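Long-range contact in alkylpurine DNA glycosylase AlkC (Pseudomonas fluorescens, PDB 5VHV), which excises alkylated purine bases from damaged DNA, starting base excision repair without flipping the damaged nucleotide out of the helix: residues I265-E278 / A318-D330. Sequence-based numbering, arbitrary orientation.
Sequences INLGERINLSFTLE and AQQHIRREQHIRD
Strands 270-278 and 319-327 run antiparallel, their axes 4.6 Å apart, and backbone hydrogen bonds pair them from Leu277–Gln320 to Ile271–Gln326; past the strand ends Gly268 N still donates to Ile328 O (2.7 Å). On the face with Arg270, His327 is sandwiched. The Arg270 guanidinium lies flat over one side of the imidazole, planes 5° apart and centres 3.6 Å apart, while CD of Arg329 covers the opposite side. A bend at chi2 (80°) folds Arg270 back over the ring, and a water bridges its NE to Glu325 OE1. Further along this face Thr276 OG1 and His321 ND1 share a hydrogen bond of 3.0 Å. The other face is largely apolar at its centre: Ile322 sets CB over the Phe275 ring, 4.1 Å from its centroid, and its CD1 meets Leu277 CD1. Leu309 of strand 305-314 packs on Ile322, and Val289 of strand 285-294 on Phe275, whereas Gln326 OE1 bonds Tyr291 OH. With His327 reduced to an alanine, the Arg270 guanidinium would probably lose its stacking platform and be less fixed in orientation, held chiefly by its water bridge. The pairing thus adds an edge strand to the C-terminal beta domain, burying Phe275, Ile322 and Leu277 on one face, while the other carries mostly polar side chains.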
loop_
_atom_site.group_PDB
_atom_site.type_symbol
_atom_site.label_atom_id
_atom_site.label_comp_id
_atom_site.label_asym_id
_atom_site.label_seq_id
_atom_site.Cartn_x
_atom_site.Cartn_y
_atom_site.Cartn_z
ATOM N N ILE A 265 10.700 18.307 -25.875
ATOM C CA ILE A 265 11.043 16.894 -25.958
ATOM C C ILE A 265 10.001 16.151 -26.781
ATOM O O ILE A 265 8.848 16.568 -26.900
ATOM C CB ILE A 265 11.171 16.216 -24.573
ATOM C CG1 ILE A 265 9.884 16.375 -23.760
ATOM C CG2 ILE A 265 12.370 16.744 -23.821
ATOM C CD1 ILE A 265 9.734 15.281 -22.694
ATOM N N ASN A 266 10.432 15.030 -27.355
ATOM C CA ASN A 266 9.513 14.006 -27.823
ATOM C C ASN A 266 9.222 13.033 -26.695
ATOM O O ASN A 266 10.035 12.832 -25.789
ATOM C CB ASN A 266 10.093 13.239 -29.011
ATOM C CG ASN A 266 10.414 14.133 -30.168
ATOM O OD1 ASN A 266 9.614 14.971 -30.546
ATOM N ND2 ASN A 266 11.602 13.969 -30.731
ATOM N N LEU A 267 8.051 12.416 -26.764
ATOM C CA LEU A 267 7.720 11.357 -25.834
ATOM C C LEU A 267 8.796 10.282 -25.884
ATOM O O LEU A 267 9.251 9.888 -26.965
ATOM C CB LEU A 267 6.349 10.785 -26.188
ATOM C CG LEU A 267 5.529 10.045 -25.139
ATOM C CD1 LEU A 267 5.433 10.809 -23.842
ATOM C CD2 LEU A 267 4.124 9.770 -25.683
ATOM N N GLY A 268 9.223 9.831 -24.710
ATOM C CA GLY A 268 10.305 8.891 -24.568
ATOM C C GLY A 268 11.601 9.493 -24.075
ATOM O O GLY A 268 12.486 8.738 -23.637
ATOM N N GLU A 269 11.755 10.817 -24.156
ATOM C CA GLU A 269 12.977 11.481 -23.734
ATOM C C GLU A 269 12.928 11.800 -22.236
ATOM O O GLU A 269 11.907 11.632 -21.565
ATOM C CB GLU A 269 13.198 12.771 -24.525
ATOM C CG GLU A 269 13.520 12.607 -25.994
ATOM C CD GLU A 269 13.688 13.989 -26.672
ATOM O OE1 GLU A 269 12.917 14.312 -27.584
ATOM O OE2 GLU A 269 14.567 14.774 -26.243
ATOM N N ARG A 270 14.053 12.272 -21.718
ATOM C CA ARG A 270 14.163 12.720 -20.337
ATOM C C ARG A 270 14.146 14.234 -20.253
ATOM O O ARG A 270 14.699 14.929 -21.107
ATOM C CB ARG A 270 15.472 12.241 -19.697
ATOM C CG ARG A 270 15.445 10.832 -19.102
ATOM C CD ARG A 270 15.592 9.752 -20.132
ATOM N NE ARG A 270 15.766 8.421 -19.531
ATOM C CZ ARG A 270 15.628 7.287 -20.209
ATOM N NH1 ARG A 270 15.323 7.312 -21.500
ATOM N NH2 ARG A 270 15.780 6.127 -19.596
ATOM N N ILE A 271 13.569 14.732 -19.172
ATOM C CA ILE A 271 13.743 16.117 -18.767
ATOM C C ILE A 271 14.658 16.140 -17.560
ATOM O O ILE A 271 14.829 15.140 -16.864
ATOM C CB ILE A 271 12.413 16.818 -18.451
ATOM C CG1 ILE A 271 11.700 16.124 -17.274
ATOM C CG2 ILE A 271 11.559 16.821 -19.701
ATOM C CD1 ILE A 271 10.557 16.938 -16.659
ATOM N N ASN A 272 15.262 17.304 -17.328
ATOM C CA ASN A 272 16.164 17.530 -16.202
ATOM C C ASN A 272 15.732 18.802 -15.496
ATOM O O ASN A 272 15.830 19.898 -16.060
ATOM C CB ASN A 272 17.605 17.650 -16.663
ATOM C CG ASN A 272 18.069 16.424 -17.411
ATOM O OD1 ASN A 272 18.595 15.490 -16.813
ATOM N ND2 ASN A 272 17.850 16.407 -18.722
ATOM N N LEU A 273 15.273 18.652 -14.266
ATOM C CA LEU A 273 14.921 19.767 -13.401
ATOM C C LEU A 273 16.125 20.105 -12.532
ATOM O O LEU A 273 16.664 19.230 -11.847
ATOM C CB LEU A 273 13.724 19.391 -12.523
ATOM C CG LEU A 273 13.404 20.331 -11.365
ATOM C CD1 LEU A 273 13.007 21.733 -11.848
ATOM C CD2 LEU A 273 12.265 19.733 -10.535
ATOM N N SER A 274 16.556 21.364 -12.550
ATOM C CA SER A 274 17.648 21.726 -11.661
ATOM C C SER A 274 17.485 23.158 -11.167
ATOM O O SER A 274 16.869 24.000 -11.824
ATOM C CB SER A 274 19.018 21.533 -12.340
ATOM O OG SER A 274 19.200 22.391 -13.456
ATOM N N PHE A 275 18.014 23.395 -9.973
ATOM C CA PHE A 275 18.040 24.709 -9.341
ATOM C C PHE A 275 18.972 24.630 -8.134
ATOM O O PHE A 275 19.387 23.544 -7.703
ATOM C CB PHE A 275 16.641 25.158 -8.916
ATOM C CG PHE A 275 15.930 24.163 -8.041
ATOM C CD1 PHE A 275 15.222 23.109 -8.599
ATOM C CD2 PHE A 275 15.996 24.261 -6.655
ATOM C CE1 PHE A 275 14.563 22.177 -7.791
ATOM C CE2 PHE A 275 15.348 23.337 -5.849
ATOM C CZ PHE A 275 14.632 22.290 -6.422
ATOM N N THR A 276 19.272 25.799 -7.587
ATOM C CA THR A 276 20.103 25.952 -6.405
ATOM C C THR A 276 19.308 26.709 -5.347
ATOM O O THR A 276 18.653 27.709 -5.657
ATOM C CB THR A 276 21.387 26.706 -6.755
ATOM O OG1 THR A 276 22.048 26.036 -7.840
ATOM C CG2 THR A 276 22.324 26.780 -5.546
ATOM N N LEU A 277 19.356 26.226 -4.110
ATOM C CA LEU A 277 18.767 26.921 -2.972
ATOM C C LEU A 277 19.884 27.543 -2.156
ATOM O O LEU A 277 20.851 26.862 -1.813
ATOM C CB LEU A 277 17.957 25.965 -2.095
ATOM C CG LEU A 277 16.764 25.298 -2.773
ATOM C CD1 LEU A 277 16.105 24.311 -1.824
ATOM C CD2 LEU A 277 15.752 26.337 -3.241
ATOM N N GLU A 278 19.754 28.832 -1.860
ATOM C CA GLU A 278 20.698 29.548 -1.020
ATOM C C GLU A 278 20.002 29.950 0.273
ATOM O O GLU A 278 19.008 30.685 0.241
ATOM C CB GLU A 278 21.237 30.785 -1.730
ATOM C CG GLU A 278 22.202 31.611 -0.861
ATOM C CD GLU A 278 22.345 33.041 -1.332
ATOM O OE1 GLU A 278 22.826 33.880 -0.539
ATOM O OE2 GLU A 278 21.971 33.326 -2.487
ATOM N N ALA A 318 24.411 28.604 3.560
ATOM C CA ALA A 318 24.899 27.601 2.622
ATOM C C ALA A 318 24.039 27.580 1.361
ATOM O O ALA A 318 22.911 28.081 1.339
ATOM C CB ALA A 318 24.896 26.212 3.264
ATOM N N GLN A 319 24.579 26.987 0.295
ATOM C CA GLN A 319 23.772 26.728 -0.888
ATOM C C GLN A 319 23.831 25.247 -1.230
ATOM O O GLN A 319 24.744 24.520 -0.825
ATOM C CB GLN A 319 24.199 27.587 -2.090
ATOM C CG GLN A 319 25.506 27.212 -2.718
ATOM C CD GLN A 319 25.778 27.996 -3.996
ATOM O OE1 GLN A 319 25.594 29.217 -4.048
ATOM N NE2 GLN A 319 26.205 27.287 -5.042
ATOM N N GLN A 320 22.816 24.793 -1.957
ATOM C CA GLN A 320 22.678 23.382 -2.281
ATOM C C GLN A 320 22.120 23.255 -3.689
ATOM O O GLN A 320 21.026 23.757 -3.965
ATOM C CB GLN A 320 21.751 22.678 -1.286
ATOM C CG GLN A 320 21.521 21.219 -1.596
ATOM C CD GLN A 320 22.783 20.412 -1.457
ATOM O OE1 GLN A 320 23.521 20.568 -0.486
ATOM N NE2 GLN A 320 23.065 19.569 -2.443
ATOM N N HIS A 321 22.870 22.594 -4.568
ATOM C CA HIS A 321 22.377 22.257 -5.895
ATOM C C HIS A 321 21.408 21.096 -5.793
ATOM O O HIS A 321 21.626 20.148 -5.030
ATOM C CB HIS A 321 23.534 21.867 -6.825
ATOM C CG HIS A 321 24.545 22.944 -7.050
ATOM N ND1 HIS A 321 24.271 24.076 -7.784
ATOM C CD2 HIS A 321 25.840 23.049 -6.669
ATOM C CE1 HIS A 321 25.347 24.839 -7.836
ATOM N NE2 HIS A 321 26.312 24.239 -7.167
ATOM N N ILE A 322 20.341 21.162 -6.577
ATOM C CA ILE A 322 19.346 20.103 -6.643
ATOM C C ILE A 322 19.101 19.793 -8.107
ATOM O O ILE A 322 19.029 20.700 -8.943
ATOM C CB ILE A 322 18.044 20.497 -5.907
ATOM C CG1 ILE A 322 18.339 20.569 -4.393
ATOM C CG2 ILE A 322 16.927 19.503 -6.198
ATOM C CD1 ILE A 322 17.232 21.108 -3.548
ATOM N N ARG A 323 18.995 18.508 -8.425
ATOM C CA ARG A 323 18.877 18.095 -9.816
ATOM C C ARG A 323 18.118 16.784 -9.856
ATOM O O ARG A 323 18.443 15.872 -9.090
ATOM C CB ARG A 323 20.257 17.933 -10.461
ATOM C CG ARG A 323 20.197 17.457 -11.903
ATOM C CD ARG A 323 21.593 17.401 -12.515
ATOM N NE ARG A 323 21.560 16.994 -13.915
ATOM C CZ ARG A 323 21.572 17.841 -14.938
ATOM N NH1 ARG A 323 21.617 19.150 -14.716
ATOM N NH2 ARG A 323 21.540 17.381 -16.179
ATOM N N ARG A 324 17.130 16.691 -10.742
ATOM C CA ARG A 324 16.358 15.465 -10.915
ATOM C C ARG A 324 16.057 15.251 -12.386
ATOM O O ARG A 324 15.492 16.131 -13.039
ATOM C CB ARG A 324 15.040 15.520 -10.126
ATOM C CG ARG A 324 14.079 14.347 -10.351
ATOM C CD ARG A 324 14.666 12.968 -10.064
ATOM N NE ARG A 324 15.322 12.882 -8.749
ATOM C CZ ARG A 324 14.688 12.793 -7.579
ATOM N NH1 ARG A 324 13.371 12.777 -7.532
ATOM N NH2 ARG A 324 15.390 12.742 -6.454
ATOM N N GLU A 325 16.433 14.083 -12.893
ATOM C CA GLU A 325 16.068 13.648 -14.227
ATOM C C GLU A 325 14.767 12.846 -14.165
ATOM O O GLU A 325 14.547 12.079 -13.229
ATOM C CB GLU A 325 17.231 12.827 -14.786
ATOM C CG GLU A 325 16.992 12.091 -16.041
ATOM C CD GLU A 325 18.164 11.186 -16.321
ATOM O OE1 GLU A 325 18.063 9.973 -16.046
ATOM O OE2 GLU A 325 19.207 11.707 -16.755
ATOM N N GLN A 326 13.877 13.057 -15.138
ATOM C CA GLN A 326 12.622 12.304 -15.188
ATOM C C GLN A 326 12.379 11.817 -16.603
ATOM O O GLN A 326 12.526 12.575 -17.561
ATOM C CB GLN A 326 11.428 13.134 -14.691
ATOM C CG GLN A 326 10.188 12.298 -14.393
ATOM C CD GLN A 326 9.023 13.120 -13.892
ATOM O OE1 GLN A 326 9.197 14.090 -13.147
ATOM N NE2 GLN A 326 7.822 12.758 -14.334
ATOM N N HIS A 327 12.030 10.547 -16.726
ATOM C CA HIS A 327 11.854 9.893 -18.019
ATOM C C HIS A 327 10.384 9.999 -18.410
ATOM O O HIS A 327 9.524 9.372 -17.787
ATOM C CB HIS A 327 12.322 8.447 -17.917
ATOM C CG HIS A 327 12.163 7.642 -19.172
ATOM N ND1 HIS A 327 12.210 6.265 -19.163
ATOM C CD2 HIS A 327 11.970 8.003 -20.466
ATOM C CE1 HIS A 327 12.058 5.809 -20.393
ATOM N NE2 HIS A 327 11.905 6.842 -21.204
ATOM N N ILE A 328 10.085 10.825 -19.412
ATOM C CA ILE A 328 8.705 11.104 -19.806
ATOM C C ILE A 328 8.344 10.167 -20.956
ATOM O O ILE A 328 8.750 10.380 -22.105
ATOM C CB ILE A 328 8.507 12.565 -20.210
ATOM C CG1 ILE A 328 9.054 13.527 -19.150
ATOM C CG2 ILE A 328 7.032 12.828 -20.479
ATOM C CD1 ILE A 328 8.351 13.453 -17.801
ATOM N N ARG A 329 7.562 9.138 -20.652
ATOM C CA ARG A 329 7.174 8.155 -21.646
ATOM C C ARG A 329 5.834 7.570 -21.223
ATOM O O ARG A 329 5.513 7.540 -20.038
ATOM C CB ARG A 329 8.242 7.066 -21.794
ATOM C CG ARG A 329 8.209 5.951 -20.758
ATOM C CD ARG A 329 8.631 6.416 -19.371
ATOM N NE ARG A 329 8.762 5.291 -18.451
ATOM C CZ ARG A 329 9.060 5.411 -17.161
ATOM N NH1 ARG A 329 9.283 6.614 -16.624
ATOM N NH2 ARG A 329 9.133 4.320 -16.405
ATOM N N ASP A 330 5.045 7.131 -22.194
ATOM C CA ASP A 330 3.766 6.519 -21.865
ATOM C C ASP A 330 3.966 5.242 -21.058
ATOM O O ASP A 330 4.880 4.450 -21.305
ATOM C CB ASP A 330 2.964 6.243 -23.131
ATOM C CG ASP A 330 2.218 7.473 -23.623
ATOM O OD1 ASP A 330 2.172 8.495 -22.904
ATOM O OD2 ASP A 330 1.701 7.428 -24.744
HETATM O O HOH W 1 15.916 8.690 -16.819
#